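Local structure of D-lactate dehydrogenase (Fermentative) (Pseudomonas aeruginosa, 6ABJ) at residues B[236-247]-B[266-275]; B[256-264]-B[294-302]. The protein probably catalyses the NADH-dependent interconversion of pyruvate and D-lactate, as a tetrameric enzyme of the D-isomer specific 2-hydroxyacid dehydrogenase family. One frame throughout, in Å; residues are numbered along the deposited sequence.

In the fold
Both interactions belong to the NAD-binding domain, and their centres lie about 12 Å apart. Interaction 1 pairs strands 243-247 and 268-273 in the parallel sheet; interaction 2 sets helix 256-265, which connects those two strands, against helix 295-302, which leads on to the edge strand 306-308. The segments therefore alternate along the chain. They also touch: L268 N lies 2.9 Å from A262 O, a probable hydrogen bond, and L236 CD1 packs 3.3 Å from A258 O. At the far end of the strand pair D274, an NADH-binding residue, has its side chain about 4 Å from that of T248, another. Interaction 2 lies away from this site and faces a second subunit.

Interaction 1: B[236-247]-B[266-275]; sequences LATMKPGAMLIN and GQLGYLGLDV
Q267 leaves its backbone with CG trans to N (chi1 167°) and folds at the next bond (chi2 61°), which brings its amide back to the end of helix 233-238. There NE2 gives two bonds: a nearly straight one to L236 O (3.0 Å), in the carbonyl plane, and a bent one to M239 O (2.9 Å), reached from above that carbonyl's plane. OE1 of the same amide rests against the P241 ring. M244 runs out extended through chi1 and chi2 and bends only at chi3 (-71°), which lays CE over one face of the Y270 ring, 4.0 Å from its centroid; SD stands obliquely, a Met-aromatic contact. The Y270 hydroxyl is hydrogen-bonded to R135 NH1. At the ring's edge, near its plane, A243 O takes both G269 N (2.8 Å) and Y270 N (3.2 Å), a forked start to the pairing. From there the parallel bonds run regularly: L245 N to Y270 O, G272 N to L245 O, N247 N to G272 O, D274 N to N247 O. I246 CD1 lies over the backbone of G272, 3.9 Å from its CA. On the other face L268 CD1 packs on L245 CB (3.8 Å). These are neighbouring strands of a right-handed beta-alpha-beta crossover in a Rossmann fold, whose C-terminal edge carries D274, an NADH-binding residue, here without cofactor.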
# COMPACT_ATOMS: atom_id res chain seq x y z
N LEU B 236 27.61 -15.62 -0.19
CA LEU B 236 27.15 -14.21 -0.36
C LEU B 236 28.33 -13.27 -0.43
O LEU B 236 28.31 -12.29 -1.20
CB LEU B 236 26.21 -13.73 0.76
CG LEU B 236 24.87 -14.37 0.72
CD1 LEU B 236 24.16 -14.14 2.01
CD2 LEU B 236 24.07 -13.86 -0.50
N ALA B 237 29.33 -13.48 0.43
CA ALA B 237 30.48 -12.60 0.39
C ALA B 237 31.37 -12.81 -0.88
O ALA B 237 32.14 -11.95 -1.23
CB ALA B 237 31.31 -12.77 1.66
N THR B 238 31.21 -13.93 -1.60
CA THR B 238 31.91 -14.19 -2.90
C THR B 238 31.27 -13.31 -4.04
O THR B 238 31.96 -12.75 -4.93
CB THR B 238 31.81 -15.73 -3.20
OG1 THR B 238 32.30 -16.48 -2.05
CG2 THR B 238 32.56 -16.16 -4.46
N MET B 239 29.97 -13.09 -3.91
CA MET B 239 29.24 -12.36 -4.98
C MET B 239 29.77 -10.96 -5.25
O MET B 239 30.39 -10.37 -4.43
CB MET B 239 27.77 -12.32 -4.66
CG MET B 239 27.17 -13.69 -4.74
SD MET B 239 25.49 -13.92 -4.35
CE MET B 239 24.75 -12.71 -5.48
N LYS B 240 29.48 -10.42 -6.43
CA LYS B 240 29.79 -9.04 -6.81
C LYS B 240 28.95 -8.04 -5.99
O LYS B 240 27.73 -8.21 -5.85
CB LYS B 240 29.48 -8.86 -8.29
CG LYS B 240 29.74 -7.52 -8.92
CD LYS B 240 29.64 -7.71 -10.42
CE LYS B 240 30.23 -6.57 -11.23
NZ LYS B 240 29.82 -6.82 -12.64
N PRO B 241 29.59 -7.01 -5.43
CA PRO B 241 28.86 -6.07 -4.60
C PRO B 241 27.74 -5.42 -5.34
O PRO B 241 27.91 -5.00 -6.47
CB PRO B 241 29.90 -5.03 -4.25
CG PRO B 241 31.22 -5.86 -4.18
CD PRO B 241 31.06 -6.86 -5.29
N GLY B 242 26.56 -5.43 -4.76
CA GLY B 242 25.37 -4.85 -5.44
C GLY B 242 24.65 -5.79 -6.36
O GLY B 242 23.65 -5.41 -7.00
N ALA B 243 25.03 -7.07 -6.38
CA ALA B 243 24.47 -7.98 -7.33
C ALA B 243 23.03 -8.29 -6.92
O ALA B 243 22.61 -8.04 -5.78
CB ALA B 243 25.28 -9.26 -7.38
N MET B 244 22.32 -8.87 -7.85
CA MET B 244 20.96 -9.37 -7.64
C MET B 244 20.97 -10.91 -7.49
O MET B 244 21.56 -11.58 -8.33
CB MET B 244 20.12 -8.99 -8.85
CG MET B 244 18.71 -9.55 -8.85
SD MET B 244 17.76 -9.04 -10.30
CE MET B 244 17.50 -7.32 -9.96
N LEU B 245 20.22 -11.41 -6.52
CA LEU B 245 20.00 -12.87 -6.36
C LEU B 245 18.54 -13.22 -6.48
O LEU B 245 17.69 -12.60 -5.83
CB LEU B 245 20.53 -13.26 -4.97
CG LEU B 245 20.38 -14.74 -4.64
CD1 LEU B 245 21.23 -15.68 -5.50
CD2 LEU B 245 20.75 -14.95 -3.16
N ILE B 246 18.26 -14.27 -7.25
CA ILE B 246 16.92 -14.77 -7.45
C ILE B 246 16.93 -16.28 -7.02
O ILE B 246 17.76 -17.07 -7.47
CB ILE B 246 16.52 -14.70 -8.95
CG1 ILE B 246 16.67 -13.24 -9.48
CG2 ILE B 246 15.11 -15.19 -9.20
CD1 ILE B 246 15.80 -12.21 -8.78
N ASN B 247 15.99 -16.63 -6.15
CA ASN B 247 15.78 -18.03 -5.81
C ASN B 247 14.34 -18.41 -6.07
O ASN B 247 13.41 -18.11 -5.28
CB ASN B 247 16.12 -18.32 -4.36
CG ASN B 247 16.05 -19.83 -4.07
OD1 ASN B 247 15.99 -20.64 -5.01
ND2 ASN B 247 16.02 -20.18 -2.82
N GLY B 266 24.57 -3.58 1.87
CA GLY B 266 24.61 -3.23 0.45
C GLY B 266 25.41 -4.25 -0.37
O GLY B 266 25.39 -4.18 -1.57
N GLN B 267 26.06 -5.22 0.27
CA GLN B 267 26.73 -6.21 -0.43
C GLN B 267 25.78 -6.93 -1.44
O GLN B 267 26.18 -7.20 -2.59
CB GLN B 267 27.36 -7.25 0.53
CG GLN B 267 27.88 -8.55 -0.11
CD GLN B 267 28.98 -8.38 -1.14
OE1 GLN B 267 29.49 -7.29 -1.36
NE2 GLN B 267 29.30 -9.48 -1.84
N LEU B 268 24.61 -7.32 -0.97
CA LEU B 268 23.59 -7.82 -1.87
C LEU B 268 22.68 -6.64 -2.23
O LEU B 268 22.04 -6.06 -1.35
CB LEU B 268 22.80 -8.97 -1.21
CG LEU B 268 21.80 -9.68 -2.09
CD1 LEU B 268 22.46 -10.42 -3.25
CD2 LEU B 268 21.04 -10.72 -1.31
N GLY B 269 22.58 -6.37 -3.53
CA GLY B 269 21.80 -5.25 -4.03
C GLY B 269 20.32 -5.52 -4.11
O GLY B 269 19.54 -4.59 -4.00
N TYR B 270 19.96 -6.74 -4.45
CA TYR B 270 18.58 -7.07 -4.69
C TYR B 270 18.34 -8.52 -4.36
O TYR B 270 19.23 -9.36 -4.53
CB TYR B 270 18.20 -6.91 -6.17
CG TYR B 270 18.55 -5.61 -6.88
CD1 TYR B 270 19.84 -5.37 -7.35
CD2 TYR B 270 17.57 -4.67 -7.16
CE1 TYR B 270 20.15 -4.21 -8.03
CE2 TYR B 270 17.87 -3.51 -7.84
CZ TYR B 270 19.15 -3.28 -8.27
OH TYR B 270 19.45 -2.12 -8.95
N LEU B 271 17.13 -8.81 -3.93
CA LEU B 271 16.69 -10.19 -3.72
C LEU B 271 15.27 -10.46 -4.16
O LEU B 271 14.34 -9.78 -3.77
CB LEU B 271 16.87 -10.56 -2.25
CG LEU B 271 16.45 -11.98 -1.82
CD1 LEU B 271 17.46 -13.01 -2.26
CD2 LEU B 271 16.22 -12.04 -0.32
N GLY B 272 15.11 -11.53 -4.97
CA GLY B 272 13.83 -12.01 -5.41
C GLY B 272 13.67 -13.45 -4.95
O GLY B 272 14.46 -14.27 -5.35
N LEU B 273 12.67 -13.70 -4.11
CA LEU B 273 12.42 -15.06 -3.66
C LEU B 273 11.03 -15.49 -4.06
O LEU B 273 10.09 -14.75 -3.89
CB LEU B 273 12.49 -15.14 -2.13
CG LEU B 273 13.79 -14.79 -1.43
CD1 LEU B 273 13.53 -14.98 0.09
CD2 LEU B 273 14.99 -15.55 -1.88
N ASP B 274 10.94 -16.68 -4.62
CA ASP B 274 9.65 -17.37 -4.75
C ASP B 274 9.53 -18.58 -3.79
O ASP B 274 8.42 -19.13 -3.66
CB ASP B 274 9.41 -17.84 -6.18
CG ASP B 274 7.97 -18.33 -6.37
OD1 ASP B 274 7.02 -17.53 -6.16
OD2 ASP B 274 7.77 -19.52 -6.72
N VAL B 275 10.59 -18.86 -3.07
CA VAL B 275 10.61 -19.98 -2.13
C VAL B 275 11.34 -19.56 -0.89
O VAL B 275 12.16 -18.61 -0.91
CB VAL B 275 11.28 -21.24 -2.77
CG1 VAL B 275 10.52 -21.70 -4.02
CG2 VAL B 275 12.70 -20.93 -3.11
O HOH W 1 26.05 -9.40 -4.03
O HOH W 2 14.78 -18.86 -0.46

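Interaction 2: B[256-264]-B[294-302]; sequences AAALIEALK and DDVLARLLS
L300, R299 and I260 bury the most surface where helices 256-265 and 295-302 pack, the axes of the two segments 9.4 Å apart at closest and crossing at 36°. L300 is the knob of a knob-into-hole arrangement, sitting among A256, L259, I260 and L263. Its two methyls divide the work: CD2 reaches L263 CD1 (3.7 Å), the two side chains crossing at about a right angle, and also meets I260 CG1, while CD1 leans on A256 CB. Beneath the knob, L300 also touches L271 of strand 268-273, so the leucine is wedged between helix and sheet. I260 points at the other helix and crosses V296 and R299 obliquely, CD1 against V296 CG1 (3.8 Å) and CG2 against R299 CG (4.0 Å). V296 CG1 also lies 3.8 Å from A256 CB, closing the apolar seam toward the N-terminal ends. Both helices cover one side of the parallel sheet of the Rossmann-type NAD-binding domain, helix 256-265 being the connection between strands 243-247 and 268-273. R299 lends the seam its aliphatic part and then turns at chi2 (65°), which carries its guanidinium out to K264, where K264 CD lies oblique to the guanidinium, 3.6 Å from R299 NH2. K264 NZ has E261 OE2 as one partner, a salt bridge of 3.1 Å on the syn side of the carboxylate. K264 NZ and R299 NH2 come within 4.1 Å, but both form salt bridges to D295 OD1 of a neighbouring subunit, an anion that would offset their like charges.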
# COMPACT_ATOMS: atom_id res chain seq x y z
N ALA B 256 18.69 -17.99 4.65
CA ALA B 256 17.99 -16.70 4.64
C ALA B 256 18.51 -15.76 5.67
O ALA B 256 18.65 -14.55 5.45
CB ALA B 256 16.51 -16.94 4.84
N ALA B 257 18.88 -16.31 6.82
CA ALA B 257 19.45 -15.52 7.86
C ALA B 257 20.65 -14.73 7.41
O ALA B 257 20.82 -13.63 7.84
CB ALA B 257 19.79 -16.41 9.09
N ALA B 258 21.54 -15.32 6.60
CA ALA B 258 22.75 -14.63 6.08
C ALA B 258 22.46 -13.52 5.02
O ALA B 258 23.23 -12.58 4.81
CB ALA B 258 23.65 -15.68 5.40
N LEU B 259 21.31 -13.63 4.37
CA LEU B 259 20.89 -12.62 3.38
C LEU B 259 20.67 -11.26 4.03
O LEU B 259 20.92 -10.25 3.42
CB LEU B 259 19.62 -13.08 2.72
CG LEU B 259 19.61 -14.35 1.85
CD1 LEU B 259 18.23 -14.70 1.42
CD2 LEU B 259 20.47 -14.16 0.67
N ILE B 260 20.22 -11.24 5.27
CA ILE B 260 19.89 -10.03 5.95
C ILE B 260 21.07 -9.11 6.07
O ILE B 260 21.00 -7.92 5.81
CB ILE B 260 19.30 -10.34 7.33
CG1 ILE B 260 17.91 -10.91 7.14
CG2 ILE B 260 19.20 -9.11 8.20
CD1 ILE B 260 17.35 -11.52 8.38
N GLU B 261 22.17 -9.60 6.61
CA GLU B 261 23.30 -8.74 6.84
C GLU B 261 23.87 -8.22 5.52
O GLU B 261 24.29 -7.07 5.47
CB GLU B 261 24.35 -9.44 7.74
CG GLU B 261 23.88 -9.47 9.21
CD GLU B 261 23.44 -8.09 9.78
OE1 GLU B 261 24.20 -7.09 9.68
OE2 GLU B 261 22.33 -7.99 10.36
N ALA B 262 23.80 -9.04 4.49
CA ALA B 262 24.27 -8.70 3.13
C ALA B 262 23.41 -7.61 2.49
O ALA B 262 23.93 -6.74 1.83
CB ALA B 262 24.23 -9.93 2.28
N LEU B 263 22.12 -7.67 2.75
CA LEU B 263 21.20 -6.62 2.31
C LEU B 263 21.42 -5.35 3.12
O LEU B 263 21.49 -4.26 2.54
CB LEU B 263 19.74 -7.12 2.40
CG LEU B 263 19.32 -8.15 1.35
CD1 LEU B 263 18.14 -8.99 1.79
CD2 LEU B 263 18.96 -7.48 0.01
N LYS B 264 21.63 -5.47 4.43
CA LYS B 264 21.89 -4.29 5.22
C LYS B 264 23.14 -3.56 4.79
O LYS B 264 23.16 -2.32 4.76
CB LYS B 264 21.94 -4.60 6.68
CG LYS B 264 20.58 -4.95 7.21
CD LYS B 264 20.64 -5.46 8.63
CE LYS B 264 21.21 -4.48 9.62
NZ LYS B 264 21.24 -5.18 10.92
N ASP B 294 8.15 -15.49 12.31
CA ASP B 294 9.50 -15.64 11.77
C ASP B 294 10.24 -14.33 11.62
O ASP B 294 9.94 -13.54 10.73
CB ASP B 294 9.35 -16.32 10.41
CG ASP B 294 10.66 -16.76 9.81
OD1 ASP B 294 11.69 -16.11 10.09
OD2 ASP B 294 10.64 -17.74 9.04
N ASP B 295 11.23 -14.10 12.48
CA ASP B 295 11.98 -12.86 12.49
C ASP B 295 12.73 -12.60 11.18
O ASP B 295 12.81 -11.46 10.69
CB ASP B 295 13.02 -12.88 13.62
CG ASP B 295 12.39 -12.81 15.02
OD1 ASP B 295 11.20 -12.48 15.19
OD2 ASP B 295 13.14 -13.09 15.97
N VAL B 296 13.28 -13.66 10.60
CA VAL B 296 14.09 -13.56 9.40
C VAL B 296 13.23 -13.17 8.18
O VAL B 296 13.52 -12.20 7.53
CB VAL B 296 14.82 -14.87 9.15
CG1 VAL B 296 15.51 -14.84 7.79
CG2 VAL B 296 15.85 -15.07 10.25
N LEU B 297 12.18 -13.92 7.92
CA LEU B 297 11.25 -13.56 6.88
C LEU B 297 10.68 -12.17 7.10
O LEU B 297 10.54 -11.44 6.15
CB LEU B 297 10.08 -14.56 6.80
CG LEU B 297 9.09 -14.34 5.68
CD1 LEU B 297 9.77 -14.43 4.34
CD2 LEU B 297 7.97 -15.37 5.71
N ALA B 298 10.30 -11.83 8.34
CA ALA B 298 9.72 -10.49 8.57
C ALA B 298 10.73 -9.37 8.13
O ALA B 298 10.34 -8.32 7.54
CB ALA B 298 9.30 -10.29 10.00
N ARG B 299 11.97 -9.60 8.42
CA ARG B 299 13.01 -8.62 8.13
C ARG B 299 13.23 -8.55 6.61
O ARG B 299 13.33 -7.47 6.06
CB ARG B 299 14.32 -8.95 8.84
CG ARG B 299 15.42 -7.91 8.63
CD ARG B 299 15.03 -6.62 9.25
NE ARG B 299 16.18 -5.79 9.63
CZ ARG B 299 16.48 -4.58 9.15
NH1 ARG B 299 15.78 -4.01 8.18
NH2 ARG B 299 17.53 -3.94 9.61
N LEU B 300 13.24 -9.70 5.93
CA LEU B 300 13.38 -9.71 4.49
C LEU B 300 12.27 -8.95 3.82
O LEU B 300 12.54 -8.16 2.89
CB LEU B 300 13.37 -11.15 3.94
CG LEU B 300 14.64 -11.93 4.29
CD1 LEU B 300 14.45 -13.43 3.96
CD2 LEU B 300 15.83 -11.36 3.54
N LEU B 301 11.03 -9.19 4.26
CA LEU B 301 9.89 -8.55 3.70
C LEU B 301 9.90 -6.98 3.73
O LEU B 301 9.29 -6.39 2.88
CB LEU B 301 8.59 -9.04 4.30
CG LEU B 301 8.30 -10.50 3.87
CD1 LEU B 301 7.26 -11.10 4.83
CD2 LEU B 301 7.85 -10.64 2.43
N SER B 302 10.66 -6.40 4.66
CA SER B 302 10.76 -4.98 4.90
C SER B 302 11.59 -4.16 3.93
O SER B 302 11.38 -2.95 3.76
CB SER B 302 11.43 -4.76 6.26
OG SER B 302 10.62 -5.11 7.36